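PDB 6M8V: flavin prenyltransferase UbiX from Methanocaldococcus jannaschii, which probably attaches a dimethylallyl group from dimethylallyl phosphate to N5 and C6 of reduced FMN, making the prenylated cofactor that UbiD decarboxylases use. Local coordinates for residues 90-95 with 100-105; 2-7 with 67-72; 167-172 with 176-181; 13-18 with 145-150. One frame throughout, in Å; residues are numbered along the deposited sequence.

Interaction 1 of 4, residues 90-95 with 100-105. With FMN (flavin mononucleotide), chain B; PO4 (phosphate ion), chain C.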
# COMPACT_ATOMS: atom_id res chain seq x y z
N SER A 90 6.99 -4.56 20.13
CA SER A 90 6.32 -3.35 19.65
C SER A 90 7.26 -2.15 19.67
O SER A 90 7.37 -1.41 18.69
CB SER A 90 5.07 -3.08 20.48
OG SER A 90 4.62 -1.75 20.31
N ALA A 91 7.95 -1.95 20.80
CA ALA A 91 8.83 -0.79 20.95
C ALA A 91 9.96 -0.81 19.93
O ALA A 91 10.28 0.23 19.35
CB ALA A 91 9.40 -0.74 22.37
N ILE A 92 10.57 -1.97 19.71
CA ILE A 92 11.63 -2.07 18.70
C ILE A 92 11.08 -1.75 17.32
O ILE A 92 11.68 -0.98 16.55
CB ILE A 92 12.29 -3.46 18.75
CG1 ILE A 92 12.92 -3.72 20.12
CG2 ILE A 92 13.35 -3.58 17.67
CD1 ILE A 92 13.35 -5.17 20.31
N ALA A 93 9.94 -2.34 16.97
CA ALA A 93 9.39 -2.14 15.63
C ALA A 93 9.00 -0.69 15.38
O ALA A 93 9.07 -0.22 14.23
CB ALA A 93 8.18 -3.06 15.41
N ASN A 94 8.59 0.04 16.41
CA ASN A 94 8.16 1.42 16.26
C ASN A 94 9.22 2.43 16.68
O ASN A 94 8.99 3.64 16.55
CB ASN A 94 6.87 1.67 17.03
CG ASN A 94 5.66 1.00 16.37
OD1 ASN A 94 5.18 1.47 15.34
ND2 ASN A 94 5.15 -0.07 16.96
N GLY A 95 10.37 1.98 17.17
CA GLY A 95 11.44 2.89 17.51
C GLY A 95 11.31 3.60 18.84
O GLY A 95 11.98 4.62 19.05
N LEU A 100 17.08 1.16 27.82
CA LEU A 100 18.37 0.87 27.19
C LEU A 100 18.27 -0.28 26.20
O LEU A 100 18.96 -0.28 25.18
CB LEU A 100 19.42 0.57 28.26
CG LEU A 100 20.86 0.37 27.77
CD1 LEU A 100 21.39 1.65 27.14
CD2 LEU A 100 21.81 -0.10 28.87
N ILE A 101 17.41 -1.27 26.48
CA ILE A 101 17.27 -2.41 25.58
C ILE A 101 16.83 -1.96 24.19
O ILE A 101 17.48 -2.26 23.18
CB ILE A 101 16.30 -3.45 26.17
CG1 ILE A 101 16.99 -4.19 27.33
CG2 ILE A 101 15.83 -4.42 25.10
CD1 ILE A 101 16.09 -5.20 28.04
N VAL A 102 15.73 -1.22 24.11
CA VAL A 102 15.23 -0.77 22.81
C VAL A 102 16.21 0.21 22.17
O VAL A 102 16.36 0.23 20.95
CB VAL A 102 13.82 -0.15 22.97
CG1 VAL A 102 13.21 0.21 21.61
CG2 VAL A 102 12.92 -1.11 23.71
N ARG A 103 16.90 1.01 22.98
CA ARG A 103 17.87 1.94 22.42
C ARG A 103 19.01 1.21 21.72
O ARG A 103 19.42 1.60 20.63
CB ARG A 103 18.40 2.87 23.53
CG ARG A 103 19.59 3.74 23.12
CD ARG A 103 19.26 4.72 21.98
NE ARG A 103 20.39 5.60 21.70
CZ ARG A 103 20.48 6.42 20.65
NH1 ARG A 103 19.50 6.50 19.77
NH2 ARG A 103 21.57 7.18 20.49
N VAL A 104 19.52 0.11 22.32
CA VAL A 104 20.60 -0.61 21.66
C VAL A 104 20.09 -1.41 20.46
O VAL A 104 20.85 -1.65 19.51
CB VAL A 104 21.39 -1.51 22.64
CG1 VAL A 104 21.95 -0.69 23.81
CG2 VAL A 104 20.54 -2.66 23.14
N CYS A 105 18.82 -1.83 20.47
CA CYS A 105 18.25 -2.40 19.25
C CYS A 105 18.15 -1.36 18.15
O CYS A 105 18.49 -1.63 17.00
CB CYS A 105 16.88 -3.01 19.53
SG CYS A 105 16.92 -4.45 20.60
N1 FMN B . 18.62 9.46 21.56
C2 FMN B . 18.48 9.94 20.28
O2 FMN B . 17.52 9.54 19.63
N3 FMN B . 19.38 10.83 19.72
C4 FMN B . 20.45 11.27 20.50
O4 FMN B . 21.29 12.07 20.07
C4A FMN B . 20.59 10.79 21.79
N5 FMN B . 21.66 11.23 22.53
C5A FMN B . 21.81 10.78 23.82
C6 FMN B . 22.90 11.24 24.54
C7 FMN B . 23.08 10.80 25.84
C7M FMN B . 24.25 11.31 26.61
C8 FMN B . 22.19 9.90 26.41
C8M FMN B . 22.41 9.44 27.81
C9 FMN B . 21.10 9.43 25.68
C9A FMN B . 20.91 9.87 24.37
N10 FMN B . 19.83 9.43 23.63
C10 FMN B . 19.68 9.89 22.33
C1' FMN B . 18.86 8.44 24.22
C2' FMN B . 17.54 9.09 24.64
O2' FMN B . 17.79 10.04 25.66
C3' FMN B . 16.55 8.06 25.16
O3' FMN B . 15.97 7.36 24.08
C4' FMN B . 15.48 8.73 26.03
O4' FMN B . 14.56 7.75 26.46
C5' FMN B . 14.73 9.85 25.33
O5' FMN B . 13.62 10.23 26.13
P FMN B . 12.90 11.66 25.97
O1P FMN B . 13.87 12.74 26.36
O2P FMN B . 12.51 11.85 24.52
O3P FMN B . 11.67 11.71 26.85
P PO4 C . 24.75 8.57 18.77
O1 PO4 C . 24.96 8.48 20.27
O2 PO4 C . 25.89 9.32 18.13
O3 PO4 C . 24.70 7.17 18.19
O4 PO4 C . 23.45 9.29 18.51

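Interaction 2 of 4, residues 2-7 with 67-72. With PO4 (phosphate ion), chain C.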
# COMPACT_ATOMS: atom_id res chain seq x y z
N LYS A 2 31.52 -9.08 20.61
CA LYS A 2 30.78 -8.38 21.65
C LYS A 2 29.28 -8.53 21.39
O LYS A 2 28.77 -8.02 20.39
CB LYS A 2 31.19 -6.91 21.71
CG LYS A 2 30.77 -6.19 22.99
CD LYS A 2 31.13 -4.71 22.92
CE LYS A 2 30.78 -3.99 24.21
NZ LYS A 2 31.13 -2.54 24.14
N ILE A 3 28.59 -9.22 22.29
CA ILE A 3 27.18 -9.54 22.13
C ILE A 3 26.40 -8.92 23.28
O ILE A 3 26.76 -9.11 24.45
CB ILE A 3 26.96 -11.07 22.09
CG1 ILE A 3 27.75 -11.68 20.93
CG2 ILE A 3 25.47 -11.40 21.96
CD1 ILE A 3 27.83 -13.19 20.97
N ILE A 4 25.35 -8.18 22.95
CA ILE A 4 24.45 -7.62 23.95
C ILE A 4 23.28 -8.58 24.13
O ILE A 4 22.53 -8.85 23.19
CB ILE A 4 23.95 -6.22 23.53
CG1 ILE A 4 25.06 -5.42 22.85
CG2 ILE A 4 23.40 -5.46 24.73
CD1 ILE A 4 26.17 -4.98 23.78
N VAL A 5 23.13 -9.12 25.34
CA VAL A 5 22.02 -10.00 25.67
C VAL A 5 21.01 -9.20 26.47
O VAL A 5 21.34 -8.63 27.51
CB VAL A 5 22.50 -11.24 26.46
CG1 VAL A 5 21.30 -12.04 26.94
CG2 VAL A 5 23.40 -12.10 25.59
N CYS A 6 19.77 -9.14 25.97
CA CYS A 6 18.70 -8.36 26.58
C CYS A 6 17.58 -9.31 26.97
O CYS A 6 17.00 -9.97 26.11
CB CYS A 6 18.18 -7.29 25.62
SG CYS A 6 19.45 -6.23 24.86
N ILE A 7 17.25 -9.34 28.26
CA ILE A 7 16.19 -10.19 28.80
C ILE A 7 14.99 -9.30 29.11
O ILE A 7 15.09 -8.38 29.92
CB ILE A 7 16.64 -10.95 30.06
CG1 ILE A 7 18.06 -11.50 29.88
CG2 ILE A 7 15.65 -12.06 30.38
CD1 ILE A 7 18.56 -12.33 31.06
N SER A 67 24.92 4.57 30.11
CA SER A 67 25.73 3.42 29.74
C SER A 67 26.41 3.69 28.39
O SER A 67 25.86 4.38 27.53
CB SER A 67 24.87 2.17 29.66
OG SER A 67 25.44 1.19 28.80
N PRO A 68 27.63 3.18 28.20
CA PRO A 68 28.28 3.35 26.89
C PRO A 68 27.51 2.71 25.74
O PRO A 68 27.63 3.16 24.60
CB PRO A 68 29.66 2.70 27.08
CG PRO A 68 29.55 1.87 28.34
CD PRO A 68 28.54 2.57 29.19
N LEU A 69 26.72 1.67 26.02
CA LEU A 69 25.93 1.02 24.98
C LEU A 69 24.93 1.96 24.33
O LEU A 69 24.55 1.74 23.17
CB LEU A 69 25.20 -0.19 25.55
CG LEU A 69 26.07 -1.28 26.17
CD1 LEU A 69 25.20 -2.42 26.66
CD2 LEU A 69 27.09 -1.77 25.16
N ALA A 70 24.51 3.02 25.02
CA ALA A 70 23.43 3.88 24.58
C ALA A 70 23.83 4.84 23.47
O ALA A 70 23.06 5.76 23.17
CB ALA A 70 22.88 4.68 25.77
N SER A 71 24.99 4.66 22.85
CA SER A 71 25.41 5.52 21.76
C SER A 71 26.01 4.69 20.64
O SER A 71 26.74 3.72 20.89
CB SER A 71 26.45 6.54 22.23
OG SER A 71 27.09 7.15 21.12
N GLY A 72 25.70 5.08 19.40
CA GLY A 72 26.28 4.43 18.24
C GLY A 72 27.77 4.68 18.09
O GLY A 72 28.44 3.94 17.36
P PO4 C . 24.75 8.57 18.77
O1 PO4 C . 24.96 8.48 20.27
O2 PO4 C . 25.89 9.32 18.13
O3 PO4 C . 24.70 7.17 18.19
O4 PO4 C . 23.45 9.29 18.51

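Interaction 3 of 4, residues 167-172 with 176-181. With FMN (flavin mononucleotide), chain D.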
# COMPACT_ATOMS: atom_id res chain seq x y z
N VAL A 167 20.61 -20.25 18.13
CA VAL A 167 21.01 -18.86 18.32
C VAL A 167 22.50 -18.69 18.05
O VAL A 167 22.92 -17.76 17.36
CB VAL A 167 20.63 -18.36 19.72
CG1 VAL A 167 21.29 -17.02 20.01
CG2 VAL A 167 19.12 -18.25 19.85
N LEU A 168 23.32 -19.60 18.59
CA LEU A 168 24.75 -19.54 18.31
C LEU A 168 25.04 -19.73 16.83
O LEU A 168 25.94 -19.09 16.27
CB LEU A 168 25.50 -20.58 19.15
CG LEU A 168 25.48 -20.41 20.67
CD1 LEU A 168 26.35 -21.47 21.36
CD2 LEU A 168 25.91 -19.01 21.08
N ASP A 169 24.28 -20.62 16.17
CA ASP A 169 24.40 -20.77 14.72
C ASP A 169 24.24 -19.43 14.01
O ASP A 169 25.06 -19.06 13.17
CB ASP A 169 23.37 -21.77 14.20
CG ASP A 169 23.68 -23.20 14.61
OD1 ASP A 169 24.85 -23.47 14.96
OD2 ASP A 169 22.76 -24.05 14.56
N ILE A 170 23.18 -18.68 14.35
CA ILE A 170 22.92 -17.38 13.73
C ILE A 170 24.03 -16.39 14.07
O ILE A 170 24.39 -15.53 13.25
CB ILE A 170 21.54 -16.86 14.17
CG1 ILE A 170 20.43 -17.77 13.64
CG2 ILE A 170 21.31 -15.45 13.67
CD1 ILE A 170 20.25 -17.70 12.13
N LEU A 171 24.59 -16.48 15.27
CA LEU A 171 25.69 -15.61 15.66
C LEU A 171 27.00 -15.96 14.96
O LEU A 171 27.95 -15.18 15.04
CB LEU A 171 25.88 -15.67 17.18
CG LEU A 171 24.76 -15.05 18.02
CD1 LEU A 171 24.81 -15.56 19.45
CD2 LEU A 171 24.86 -13.54 17.99
N GLY A 172 27.06 -17.10 14.28
CA GLY A 172 28.32 -17.54 13.69
C GLY A 172 29.25 -18.21 14.66
O GLY A 172 30.46 -18.25 14.42
N SER A 176 28.28 -27.63 19.34
CA SER A 176 27.70 -28.97 19.23
C SER A 176 26.60 -29.17 20.27
O SER A 176 26.45 -30.25 20.84
CB SER A 176 28.78 -30.04 19.36
OG SER A 176 29.58 -29.83 20.51
N LEU A 177 25.82 -28.12 20.52
CA LEU A 177 24.82 -28.15 21.58
C LEU A 177 23.64 -29.07 21.27
O LEU A 177 22.93 -29.48 22.20
CB LEU A 177 24.29 -26.73 21.85
CG LEU A 177 25.17 -25.81 22.70
CD1 LEU A 177 24.51 -24.46 22.88
CD2 LEU A 177 25.48 -26.45 24.05
N PHE A 178 23.40 -29.40 20.00
CA PHE A 178 22.27 -30.24 19.65
C PHE A 178 22.67 -31.18 18.52
O PHE A 178 23.61 -30.90 17.76
CB PHE A 178 21.03 -29.41 19.25
CG PHE A 178 21.23 -28.55 18.03
CD1 PHE A 178 20.74 -28.95 16.80
CD2 PHE A 178 21.88 -27.32 18.13
CE1 PHE A 178 20.91 -28.15 15.67
CE2 PHE A 178 22.06 -26.52 17.01
CZ PHE A 178 21.57 -26.94 15.78
N LYS A 179 21.96 -32.30 18.42
CA LYS A 179 22.16 -33.24 17.33
C LYS A 179 21.52 -32.66 16.07
O LYS A 179 20.29 -32.56 15.98
CB LYS A 179 21.56 -34.60 17.68
CG LYS A 179 22.05 -35.16 19.01
CD LYS A 179 21.26 -36.39 19.42
CE LYS A 179 21.78 -36.97 20.72
NZ LYS A 179 23.22 -37.34 20.63
N ARG A 180 22.35 -32.29 15.10
CA ARG A 180 21.86 -31.61 13.91
C ARG A 180 21.08 -32.58 13.03
O ARG A 180 20.99 -33.79 13.30
CB ARG A 180 23.03 -30.97 13.16
CG ARG A 180 23.73 -29.92 14.00
CD ARG A 180 24.87 -29.24 13.26
NE ARG A 180 25.56 -28.29 14.13
CZ ARG A 180 25.18 -27.03 14.31
NH1 ARG A 180 24.10 -26.56 13.69
NH2 ARG A 180 25.86 -26.24 15.12
N TRP A 181 20.48 -32.04 11.96
CA TRP A 181 19.54 -32.82 11.16
C TRP A 181 20.22 -34.02 10.52
O TRP A 181 19.70 -35.15 10.57
CB TRP A 181 18.90 -31.92 10.10
CG TRP A 181 18.36 -32.63 8.89
CD1 TRP A 181 18.57 -32.29 7.59
CD2 TRP A 181 17.51 -33.79 8.88
NE1 TRP A 181 17.91 -33.17 6.76
CE2 TRP A 181 17.26 -34.10 7.53
CE3 TRP A 181 16.95 -34.60 9.87
CZ2 TRP A 181 16.47 -35.18 7.15
CZ3 TRP A 181 16.18 -35.68 9.49
CH2 TRP A 181 15.95 -35.96 8.14
N1 FMN D . 9.65 -27.60 6.80
C2 FMN D . 9.27 -26.59 7.65
O2 FMN D . 8.72 -25.61 7.15
N3 FMN D . 9.49 -26.65 9.02
C4 FMN D . 10.11 -27.79 9.53
O4 FMN D . 10.33 -27.92 10.74
C4A FMN D . 10.49 -28.81 8.68
N5 FMN D . 11.11 -29.91 9.21
C5A FMN D . 11.50 -30.93 8.39
C6 FMN D . 12.11 -32.03 8.96
C7 FMN D . 12.51 -33.07 8.15
C7M FMN D . 13.17 -34.26 8.77
C8 FMN D . 12.31 -33.02 6.77
C8M FMN D . 12.75 -34.17 5.92
C9 FMN D . 11.69 -31.91 6.20
C9A FMN D . 11.28 -30.86 7.01
N10 FMN D . 10.66 -29.75 6.47
C10 FMN D . 10.27 -28.72 7.31
C1' FMN D . 10.43 -29.66 4.98
C2' FMN D . 8.99 -29.93 4.59
O2' FMN D . 8.63 -31.25 4.94
C3' FMN D . 8.77 -29.76 3.09
O3' FMN D . 8.70 -28.38 2.77
C4' FMN D . 7.51 -30.49 2.63
O4' FMN D . 7.32 -30.28 1.25
C5' FMN D . 6.24 -30.08 3.38
O5' FMN D . 5.12 -30.64 2.72
P FMN D . 3.70 -30.84 3.47
O1P FMN D . 3.87 -31.83 4.58
O2P FMN D . 3.29 -29.52 4.06
O3P FMN D . 2.67 -31.32 2.48

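Interaction 4 of 4, residues 13-18 with 145-150. With PO4 (phosphate ion), chain E.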
# COMPACT_ATOMS: atom_id res chain seq x y z
N VAL A 13 12.66 -17.31 30.25
CA VAL A 13 13.97 -16.75 30.55
C VAL A 13 15.04 -17.81 30.71
O VAL A 13 16.23 -17.48 30.73
CB VAL A 13 13.89 -15.88 31.83
CG1 VAL A 13 13.20 -14.56 31.53
CG2 VAL A 13 13.18 -16.63 32.94
N ILE A 14 14.66 -19.09 30.83
CA ILE A 14 15.64 -20.17 30.86
C ILE A 14 16.49 -20.17 29.60
O ILE A 14 17.67 -20.53 29.63
CB ILE A 14 14.94 -21.53 31.08
CG1 ILE A 14 15.98 -22.64 31.23
CG2 ILE A 14 13.98 -21.83 29.94
CD1 ILE A 14 15.37 -23.97 31.61
N TYR A 15 15.91 -19.76 28.46
CA TYR A 15 16.69 -19.64 27.24
C TYR A 15 17.82 -18.63 27.42
O TYR A 15 18.95 -18.87 26.98
CB TYR A 15 15.81 -19.23 26.07
CG TYR A 15 14.78 -20.24 25.62
CD1 TYR A 15 15.17 -21.48 25.12
CD2 TYR A 15 13.42 -19.94 25.66
CE1 TYR A 15 14.22 -22.40 24.70
CE2 TYR A 15 12.48 -20.86 25.23
CZ TYR A 15 12.88 -22.08 24.76
OH TYR A 15 11.94 -22.99 24.33
N ALA A 16 17.53 -17.50 28.05
CA ALA A 16 18.55 -16.48 28.26
C ALA A 16 19.64 -16.97 29.21
O ALA A 16 20.82 -16.70 29.01
CB ALA A 16 17.92 -15.19 28.78
N LYS A 17 19.24 -17.70 30.26
CA LYS A 17 20.22 -18.24 31.20
C LYS A 17 21.17 -19.21 30.50
O LYS A 17 22.39 -19.10 30.64
CB LYS A 17 19.50 -18.92 32.37
CG LYS A 17 20.44 -19.54 33.42
CD LYS A 17 19.65 -20.29 34.49
CE LYS A 17 20.55 -20.96 35.52
NZ LYS A 17 21.48 -21.96 34.92
N ARG A 18 20.62 -20.14 29.72
CA ARG A 18 21.45 -21.11 29.02
C ARG A 18 22.35 -20.44 27.99
O ARG A 18 23.52 -20.80 27.85
CB ARG A 18 20.58 -22.18 28.36
CG ARG A 18 21.36 -23.26 27.61
CD ARG A 18 22.28 -24.05 28.55
NE ARG A 18 21.65 -24.33 29.84
CZ ARG A 18 20.73 -25.26 30.04
NH1 ARG A 18 20.31 -26.02 29.03
NH2 ARG A 18 20.22 -25.44 31.25
N PRO A 145 11.26 -18.69 20.00
CA PRO A 145 11.79 -19.99 20.43
C PRO A 145 10.81 -21.12 20.12
O PRO A 145 9.89 -21.39 20.90
CB PRO A 145 11.99 -19.81 21.94
CG PRO A 145 10.99 -18.75 22.33
CD PRO A 145 10.86 -17.83 21.13
N ILE A 146 11.00 -21.76 18.97
CA ILE A 146 10.12 -22.82 18.51
C ILE A 146 10.95 -24.09 18.35
O ILE A 146 11.52 -24.34 17.28
CB ILE A 146 9.42 -22.43 17.20
CG1 ILE A 146 8.86 -21.01 17.31
CG2 ILE A 146 8.31 -23.41 16.89
CD1 ILE A 146 8.20 -20.50 16.06
N PRO A 147 11.07 -24.90 19.40
CA PRO A 147 11.90 -26.10 19.31
C PRO A 147 11.40 -27.06 18.24
O PRO A 147 10.21 -27.13 17.94
CB PRO A 147 11.79 -26.71 20.71
CG PRO A 147 10.60 -26.07 21.34
CD PRO A 147 10.48 -24.72 20.74
N ALA A 148 12.35 -27.77 17.64
CA ALA A 148 12.08 -28.92 16.79
C ALA A 148 12.32 -30.20 17.58
O ALA A 148 12.79 -30.18 18.72
CB ALA A 148 12.96 -28.88 15.54
N PHE A 149 11.99 -31.33 16.97
CA PHE A 149 12.09 -32.62 17.65
C PHE A 149 12.79 -33.68 16.82
O PHE A 149 12.77 -34.86 17.21
CB PHE A 149 10.69 -33.11 18.06
CG PHE A 149 10.02 -32.24 19.09
CD1 PHE A 149 9.36 -31.07 18.72
CD2 PHE A 149 10.05 -32.58 20.44
CE1 PHE A 149 8.75 -30.26 19.66
CE2 PHE A 149 9.43 -31.77 21.39
CZ PHE A 149 8.78 -30.61 21.00
N TYR A 150 13.42 -33.32 15.70
CA TYR A 150 14.16 -34.32 14.94
C TYR A 150 15.43 -34.76 15.66
O TYR A 150 15.97 -35.82 15.34
CB TYR A 150 14.50 -33.81 13.53
CG TYR A 150 15.16 -32.44 13.45
CD1 TYR A 150 16.50 -32.27 13.79
CD2 TYR A 150 14.44 -31.34 13.01
CE1 TYR A 150 17.10 -31.02 13.70
CE2 TYR A 150 15.04 -30.09 12.92
CZ TYR A 150 16.36 -29.93 13.27
OH TYR A 150 16.95 -28.69 13.18
P PO4 E . 15.18 -26.39 10.56
O1 PO4 E . 15.40 -27.75 9.93
O2 PO4 E . 15.67 -26.39 11.99
O3 PO4 E . 15.95 -25.34 9.78
O4 PO4 E . 13.70 -26.08 10.53
O HOH W 1 9.70 -21.77 23.71

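Interaction 1 of 4, residues 90-95 with 100-105
While Val102 and Cys105 turn inward to Ala91 and Ile92, the flat guanidinium of Arg103 between them in sequence points the other way. One of its faces looks onto the flavin of FMN (chain B), whose N1 sits 3.5 Å above the guanidinium plane and toward its rim. A phosphate (chain C) lies at its edge, taking a weak hydrogen bond from Arg103 NH2 to O4 (3.5 Å, 139°). CG anti to the backbone N (chi1 171°) and a bend at chi2 carry the group out to this place. NE donates to Ala70 O and NH1 pairs with Glu121 of a second subunit, so the plane is held from several directions; that same subunit also binds the flavin through Gly9, Ser34, Ser85, Thr88 and Arg120.

Helices 86-94 and 100-110 follow each other in the crossover between the parallel strands 78-84 and 114-119 of this Rossmann-like fold. Their short segments here come within 9.4 Å, with their directions 37° apart. Residues 95-99 connect them, and Gly95 ends the first helix in a Schellman motif.

No hydrogen bond crosses the helix-helix seam; the side chains that meet are apolar. Val102 straddles Ala91 with both branches: CG2 rests 3.8 Å from Ala91 CB, and CG1 reaches Ala91 O at 3.7 Å. CG1 also lies 4.2 Å from Ile92 CG1. One turn further along, Ile92 CD1 touches Cys105 SG at 3.7 Å, and Ile92 CG2 stands beside Cys105 CB. Behind this seam, Leu135 of helix 126-137 packs on Ile92, and Val79 and Val81 of strand 78-84 pack on Cys105.

Interaction 2 of 4, residues 2-7 with 67-72
Leu69 pins the inner side of a phosphate-binding loop to Ile4 on the central strand 2-7. The phosphate (chain C) probably came from the crystallisation liquor, but it lies where Ser71, Gly72 and Lys110 of this chain meet Tyr150 of a fourth subunit. Since that tyrosine is predicted to bind dimethylallyl phosphate, the position is consistent with the place of the substrate's phosphate.

Ile4 and Leu69 reach toward each other tip to tip. The closest pair is Ile4 CD1 with Leu69 CD2, 3.6 Å apart, and the other leucine methyl, CD1, stands 4.0 Å from both CD1 and CG2 of Ile4. CG1 of Ile4 lies beside the backbone N (chi1 -38°), and a turn at chi2 brings CD1 onto the leucine. At the margin, the extended chain of Lys2 brings NZ to 4.2 Å from Leu69 CD2, and NZ also makes a weak hydrogen bond to Lys75 O.

The loop has its own bracing. Ser67 OG accepts from Leu69 N at 3.1 Å, an ST turn, which fixes the short 3-10 segment that presents the leucine. Beyond it, Ser71 OG donates to phosphate O1 (2.7 Å) and Gly72 N donates to O3 (2.6 Å, 142°); with no side chain on the glycine, the anion can come right up to the backbone. Ser71 OG is hydrogen-bonded to Ser73 OG as well.

Leu69 also touches Asn30 of strand 28-33 and Val104 of helix 100-110, while Ile4 leans on Val79 of strand 78-84, one of the two strands flanking 2-7 in the parallel sheet.

Interaction 3 of 4, residues 167-172 with 176-181
Asp169 and Arg180 meet in a two-pronged salt bridge that ties the end of helix 156-171 to the C-terminal tail. The guanidinium comes end-on: NH2 donates to the syn lone pair of OD1 (3.0 Å, 163°), and NH1 gives OD2 a bond of 3.0 Å at 159°. Both oxygens lie close to the guanidinium plane, though the carboxylate is turned 37° against it, so NH1 meets OD2 from the syn side but tilted out of the carboxylate plane.

Phe178 completes the first shell, directing its ring edge at the same carboxylate, with CZ 3.4 Å from Asp169 OD2 in the plane of the ring. In addition, Leu168 and Leu177 cross at about a right angle and touch through their CD1 atoms (3.8 Å).

Further partners fix this cluster. Arg166 NH1 forms a second salt bridge to Asp169 OD2, so the carboxylate is shared by two arginines, which would probably keep it ionised. Asn175 O accepts from Arg180 NH2, and Phe162 packs edge-to-face with Phe178. On the helix side, Gly172 ends the helix in a Schellman motif.

Next to Arg180, Trp181 reaches into a fifth subunit, where Ser67 O accepts a hydrogen bond from NE1. The flavin methyl C7M of FMN (chain D) lies 3.3 Å above the indole plane, near the rim. With Arg166 predicted to bind dimethylallyl phosphate, the braced tail probably forms part of the wall of the prenyltransferase site assembled, as in other UbiX proteins, where three subunits of the dodecamer meet.

Interaction 4 of 4, residues 13-18 with 145-150
Tyr15 meets Pro145 through its ring, and this apolar contact carries most of the join between helix 13-22 and the 145-150 loop. The two side chains cross at about a right angle: Pro145 CB approaches the ring obliquely, 3.5 Å from Tyr15 CE2 and 3.7 Å from CZ, while Pro145 CG lies 3.9 Å from the same CE2. Farther along the loop, Pro147 CD stands 4.2 Å from Tyr15 OH. With CG beside the backbone N (chi1 -67°), the tyrosine leaves the helix toward the loop, and Ile160 and Val163 of helix 156-171 also touch it.

The polar link between the segments runs through water. Tyr15 OH donates to a water molecule at 2.6 Å, and that water donates to Pro145 O at 2.8 Å. The tyrosine hydroxyl and a loop carbonyl are thereby joined without a direct bond.

Aromatic and polar contacts continue into a sixth subunit. Phe149 meets Tyr15 of that subunit with the ring planes at about 90°, and the pairing is returned by its Phe149 onto Tyr15 here. Phe149 N donates to Ser11 OG there, in the loop that lines that subunit's FMN pocket.

The contact with an anion falls to Tyr150, a hydrogen bond from its hydroxyl. Its chi1 of 51° sets CG between the backbone N and the carbonyl carbon, and OH then donates to O2 of a phosphate (chain E) 2.9 Å away, near the ring plane. Tyr150 is predicted to bind dimethylallyl phosphate, so the loop's far end appears to serve an intersubunit substrate site characteristic of the UbiX family.

Overall arrangement
All four contacts are buried, but their chemistry differs. Interactions 1 and 2 touch on one side of the chain: Ile101 packs on Cys6 and Leu100 on Ala70, both contacts are apolar across their segments, and both border the phosphate of chain C. Interactions 3 and 4 lie together on another side, where Tyr150 packs by the tail at Trp181; interaction 3 relies on a salt bridge, interaction 4 on a proline-tyrosine contact and a water. Strand 2-7 joins the two groups, Ile7 packing on Val13 and Ala16 and Ile3 on Leu171. Repeated through the dodecamer, the loop of interaction 2 meets the Tyr150 end of interaction 4 from a neighbouring subunit around one phosphate.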